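Local coordinates for protein domain of Unknown Function with a Cystatin-Like Fold (Nostoc punctiforme, PDB 2RGQ) that is of unknown function but adopts a cystatin-like fold and carries a SnoaL-like domain of the NTF2 clan, consistent with a possible ligand-binding or enzymatic role, at residues S74-Q79 / A85-Y90; R112-N115 / L120-R123. All blocks are in the same frame, centred on the assembly; numbering follows the deposited sequence.

Contact 1: residues S74-Q79 / A85-Y90; sequences SNAIIQ and ATMESY
I78 meets M87, refined as selenomethionine, where the two antiparallel strands pair without hydrogen bonds. CG1 of I78 lies 3.7 Å from CG of M87, and the two side chains cross obliquely. The I78 CD1 methyl reaches SE of M87 at 4.1 Å. The other branch, CG2, approaches CB of A85. CB of A76 also touches SE of M87 on this face. With an alanine here instead of isoleucine, M87 and A85 would probably lose these neighbours and a gap would open against helix 6-25.

The face with I77, Q79, T86 and E88 is polar at one end. In Q79, chi1 of 53° and a bend at chi2 (-74°) together bring the amide to the partner strand. NE2 of Q79 donates to OG1 of T86 at 2.5 Å, with OG1 close to the plane of the amide. NE2 also approaches OE2 of E88. Both distances are shorter than usual, so the exact placement of the amide is doubtful. The amide and carboxylate planes are nearly coplanar. A water joins OG1 of T86 to O of Q79.

Paired backbone bonds hold the register at S74 with Y90, I77 with E88 and Q79 with T86. N of Y90 donates to O of S74 at 2.8 Å and 177°. The register slips by one residue between S74 and I77, a beta bulge. N75 lies in it and turns ND2 toward the Y90 ring, 3.3 Å from CD2. That amide binds H71 and S73 of the second subunit, and OH of Y90 binds D24 there.

Strand 69-80 is an outermost strand of the sheet within this chain. Strand 101-114 pairs with the far side of strand 84-95, and helix 6-25 covers I78 and M87 through I12, M13 and A16.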
loop_
_atom_site.group_PDB
_atom_site.type_symbol
_atom_site.label_atom_id
_atom_site.label_comp_id
_atom_site.label_asym_id
_atom_site.label_seq_id
_atom_site.Cartn_x
_atom_site.Cartn_y
_atom_site.Cartn_z
ATOM N N SER B 74 1.842 -0.609 -4.393
ATOM C CA SER B 74 2.208 -1.376 -3.193
ATOM C C SER B 74 3.582 -2.011 -3.343
ATOM O O SER B 74 4.114 -2.015 -4.438
ATOM C CB SER B 74 1.201 -2.468 -2.877
ATOM O OG SER B 74 1.169 -3.493 -3.856
ATOM N N ASN B 75 4.158 -2.402 -2.216
ATOM C CA ASN B 75 5.436 -3.170 -2.147
ATOM C C ASN B 75 6.623 -2.402 -2.707
ATOM O O ASN B 75 7.476 -2.989 -3.396
ATOM C CB ASN B 75 5.337 -4.526 -2.872
ATOM C CG ASN B 75 4.334 -5.497 -2.260
ATOM O OD1 ASN B 75 3.773 -5.241 -1.233
ATOM N ND2 ASN B 75 4.145 -6.658 -2.916
ATOM N N ALA B 76 6.682 -1.105 -2.435
ATOM C CA ALA B 76 7.800 -0.314 -2.955
ATOM C C ALA B 76 9.136 -0.750 -2.341
ATOM O O ALA B 76 9.281 -0.918 -1.111
ATOM C CB ALA B 76 7.598 1.169 -2.724
ATOM N N ILE B 77 10.112 -0.934 -3.216
ATOM C CA ILE B 77 11.488 -1.187 -2.814
ATOM C C ILE B 77 12.296 -0.170 -3.624
ATOM O O ILE B 77 12.231 -0.145 -4.860
ATOM C CB ILE B 77 11.969 -2.582 -3.106
ATOM C CG1 ILE B 77 11.047 -3.628 -2.416
ATOM C CG2 ILE B 77 13.475 -2.721 -2.685
ATOM C CD1 ILE B 77 11.474 -5.050 -2.714
ATOM N N ILE B 78 13.065 0.626 -2.901
ATOM C CA ILE B 78 13.840 1.713 -3.484
ATOM C C ILE B 78 15.309 1.568 -3.166
ATOM O O ILE B 78 15.675 1.352 -2.010
ATOM C CB ILE B 78 13.320 3.107 -2.985
ATOM C CG1 ILE B 78 11.849 3.330 -3.377
ATOM C CG2 ILE B 78 14.251 4.262 -3.496
ATOM C CD1 ILE B 78 11.210 4.507 -2.599
ATOM N N GLN B 79 16.152 1.709 -4.185
ATOM C CA GLN B 79 17.618 1.712 -3.968
ATOM C C GLN B 79 18.280 2.810 -4.795
ATOM O O GLN B 79 17.823 3.159 -5.864
ATOM C CB GLN B 79 18.282 0.355 -4.195
ATOM C CG GLN B 79 18.047 -0.357 -5.503
ATOM C CD GLN B 79 16.635 -0.981 -5.649
ATOM O OE1 GLN B 79 16.100 -1.649 -4.732
ATOM N NE2 GLN B 79 16.058 -0.798 -6.817
ATOM N N ALA B 85 17.955 6.998 -8.287
ATOM C CA ALA B 85 17.450 5.802 -7.623
ATOM C C ALA B 85 16.546 5.023 -8.564
ATOM O O ALA B 85 16.199 5.483 -9.671
ATOM C CB ALA B 85 16.727 6.162 -6.303
ATOM N N THR B 86 16.253 3.798 -8.139
ATOM C CA THR B 86 15.365 2.910 -8.841
ATOM C C THR B 86 14.352 2.416 -7.835
ATOM O O THR B 86 14.687 2.247 -6.660
ATOM C CB THR B 86 16.113 1.728 -9.514
ATOM O OG1 THR B 86 16.785 0.964 -8.505
ATOM C CG2 THR B 86 17.118 2.228 -10.506
HETATM N N MSE B 87 13.103 2.322 -8.261
HETATM C CA MSE B 87 12.020 1.798 -7.457
HETATM C C MSE B 87 11.382 0.638 -8.185
HETATM O O MSE B 87 11.210 0.728 -9.404
HETATM C CB MSE B 87 10.957 2.884 -7.204
HETATM C CG MSE B 87 9.823 2.383 -6.328
HETATM SE SE MSE B 87 8.645 3.778 -5.723
HETATM C CE MSE B 87 8.063 4.556 -7.323
ATOM N N GLU B 88 11.030 -0.438 -7.456
ATOM C CA GLU B 88 10.240 -1.551 -7.992
ATOM C C GLU B 88 8.979 -1.574 -7.149
ATOM O O GLU B 88 9.030 -1.334 -5.947
ATOM C CB GLU B 88 10.972 -2.894 -7.939
ATOM C CG GLU B 88 12.323 -2.871 -8.593
ATOM C CD GLU B 88 13.432 -2.333 -7.680
ATOM O OE1 GLU B 88 13.594 -2.811 -6.534
ATOM O OE2 GLU B 88 14.174 -1.413 -8.112
ATOM N N SER B 89 7.840 -1.877 -7.744
ATOM C CA SER B 89 6.600 -1.858 -7.010
ATOM C C SER B 89 5.557 -2.648 -7.782
ATOM O O SER B 89 5.815 -3.075 -8.909
ATOM C CB SER B 89 6.119 -0.429 -6.814
ATOM O OG SER B 89 5.683 0.184 -8.032
ATOM N N TYR B 90 4.397 -2.813 -7.154
ATOM C CA TYR B 90 3.274 -3.416 -7.801
ATOM C C TYR B 90 2.213 -2.397 -8.075
ATOM O O TYR B 90 2.071 -1.470 -7.321
ATOM C CB TYR B 90 2.637 -4.475 -6.916
ATOM C CG TYR B 90 3.371 -5.786 -6.806
ATOM C CD1 TYR B 90 4.454 -6.113 -7.624
ATOM C CD2 TYR B 90 2.896 -6.746 -5.932
ATOM C CE1 TYR B 90 5.032 -7.364 -7.569
ATOM C CE2 TYR B 90 3.467 -8.002 -5.878
ATOM C CZ TYR B 90 4.545 -8.293 -6.678
ATOM O OH TYR B 90 5.140 -9.513 -6.642
HETATM O O HOH W 1 -0.710 -2.570 -5.527
HETATM O O HOH W 2 19.558 1.945 -8.355
#

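Contact 2: residues R112-N115 / L120-R123; sequences RKIN and LILR
R112 crosses I121 at a slant, touching it with CB and again from CD to the guanidinium. Its CB starts the contact, 3.5 Å from CG1 of I121, with CD1 of the same residue slightly farther off. CD comes next and passes 4.1 Å from CD1 of I121. The chain is extended through chi1 and chi2, then bends at chi3 (-60°). That bend carries the guanidinium across the isoleucine. NE of R112 touches both CG1 and CD1 of I121. CZ lies 3.7 Å from CD1 of I121. The CD1 methyl sits over one face of the guanidinium, displaced toward its rim. At the tip, NH1 of R112 is 3.6 Å from CD1 of I121, while NH2 meets the other branch at CG2, 4.0 Å away.

I114 adds a methyl from two residues farther along the first strand. Its CD1 lies 4.2 Å from CD1 of I121.

The backbones are held by other pairings. R112 bonds to Y119 within the hairpin and I121 to A40 on another strand, while A36 of strand 35-36 touches both isoleucines. I121 and L122 together sit opposite Q110 of strand 101-114, which makes a classic beta bulge, and the chain turns a corner at I121.

R112, I114 and I121 also touch a crystal neighbour, so the lattice may influence their poses.

The contact between the segments is made by side chains in van der Waals contact. The methyl covers one guanidinium face. The N-H groups point in the plane of the group and are not taken up by I121, so the arginine is probably still able to use them for other partners.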
loop_
_atom_site.group_PDB
_atom_site.type_symbol
_atom_site.label_atom_id
_atom_site.label_comp_id
_atom_site.label_asym_id
_atom_site.label_seq_id
_atom_site.Cartn_x
_atom_site.Cartn_y
_atom_site.Cartn_z
ATOM N N ARG B 112 15.171 10.545 -10.593
ATOM C CA ARG B 112 16.307 11.463 -10.474
ATOM C C ARG B 112 15.908 12.724 -9.748
ATOM O O ARG B 112 14.782 13.228 -9.918
ATOM C CB ARG B 112 16.827 11.800 -11.856
ATOM C CG ARG B 112 18.117 12.652 -11.921
ATOM C CD ARG B 112 18.517 12.887 -13.360
ATOM N NE ARG B 112 18.765 11.614 -14.061
ATOM C CZ ARG B 112 18.714 11.420 -15.381
ATOM N NH1 ARG B 112 18.467 12.393 -16.189
ATOM N NH2 ARG B 112 18.963 10.248 -15.899
ATOM N N LYS B 113 16.844 13.229 -8.944
ATOM C CA LYS B 113 16.649 14.502 -8.241
ATOM C C LYS B 113 17.210 15.576 -9.166
ATOM O O LYS B 113 18.394 15.567 -9.477
ATOM C CB LYS B 113 17.341 14.491 -6.911
ATOM C CG LYS B 113 17.172 15.743 -6.116
ATOM C CD LYS B 113 17.788 15.645 -4.748
ATOM C CE LYS B 113 16.952 14.809 -3.806
ATOM N NZ LYS B 113 17.767 14.428 -2.578
ATOM N N ILE B 114 16.331 16.480 -9.603
ATOM C CA ILE B 114 16.653 17.594 -10.486
ATOM C C ILE B 114 16.190 18.904 -9.814
ATOM O O ILE B 114 15.041 19.041 -9.425
ATOM C CB ILE B 114 15.994 17.431 -11.894
ATOM C CG1 ILE B 114 16.199 16.002 -12.425
ATOM C CG2 ILE B 114 16.533 18.495 -12.858
ATOM C CD1 ILE B 114 15.570 15.700 -13.807
ATOM N N ASN B 115 17.125 19.851 -9.655
ATOM C CA ASN B 115 16.854 21.108 -8.968
ATOM C C ASN B 115 16.147 20.884 -7.621
ATOM O O ASN B 115 15.195 21.594 -7.262
ATOM C CB ASN B 115 16.063 22.065 -9.843
ATOM C CG ASN B 115 16.677 22.266 -11.219
ATOM O OD1 ASN B 115 17.890 22.329 -11.408
ATOM N ND2 ASN B 115 15.820 22.392 -12.180
ATOM N N LEU B 120 10.252 11.209 -12.176
ATOM C CA LEU B 120 10.340 10.012 -12.988
ATOM C C LEU B 120 11.176 10.248 -14.266
ATOM O O LEU B 120 10.861 11.146 -15.090
ATOM C CB LEU B 120 8.922 9.562 -13.405
ATOM C CG LEU B 120 7.996 9.011 -12.311
ATOM C CD1 LEU B 120 6.577 8.873 -12.871
ATOM C CD2 LEU B 120 8.483 7.667 -11.790
ATOM N N ILE B 121 12.242 9.463 -14.441
ATOM C CA ILE B 121 13.013 9.459 -15.697
ATOM C C ILE B 121 12.463 8.394 -16.643
ATOM O O ILE B 121 12.348 8.603 -17.862
ATOM C CB ILE B 121 14.522 9.167 -15.460
ATOM C CG1 ILE B 121 15.134 10.269 -14.563
ATOM C CG2 ILE B 121 15.277 8.969 -16.823
ATOM C CD1 ILE B 121 15.043 11.702 -15.134
ATOM N N LEU B 122 12.202 7.213 -16.094
ATOM C CA LEU B 122 11.662 6.134 -16.868
ATOM C C LEU B 122 10.815 5.260 -16.017
ATOM O O LEU B 122 11.296 4.672 -15.052
ATOM C CB LEU B 122 12.765 5.271 -17.488
ATOM C CG LEU B 122 12.308 4.034 -18.268
ATOM C CD1 LEU B 122 11.370 4.404 -19.411
ATOM C CD2 LEU B 122 13.514 3.341 -18.810
ATOM N N ARG B 123 9.545 5.153 -16.379
ATOM C CA ARG B 123 8.628 4.220 -15.728
ATOM C C ARG B 123 8.287 3.140 -16.741
ATOM O O ARG B 123 7.800 3.446 -17.841
ATOM C CB ARG B 123 7.389 4.946 -15.197
ATOM C CG ARG B 123 6.279 3.966 -14.833
ATOM C CD ARG B 123 5.165 4.594 -14.077
ATOM N NE ARG B 123 5.495 4.548 -12.656
ATOM C CZ ARG B 123 4.613 4.384 -11.678
ATOM N NH1 ARG B 123 3.310 4.304 -11.888
ATOM N NH2 ARG B 123 5.054 4.297 -10.441
#

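Contacts 1 and 2 each join the two strands of a beta hairpin, and the hairpins follow one another in the chain. Strands 84-95 and 101-114 are neighbours, so both contacts belong to one sheet. Contact 1 is partly buried, against a helix on one face and against the second subunit on the other face and along the outer strand. It combines backbone ladder, apolar packing and polar side chains. Contact 2 lies at the surface, with no other chain of the assembly touching its segments. It buries far less area and relies on an arginine stem and isoleucine methyls. A bulge interrupts regular pairing in both.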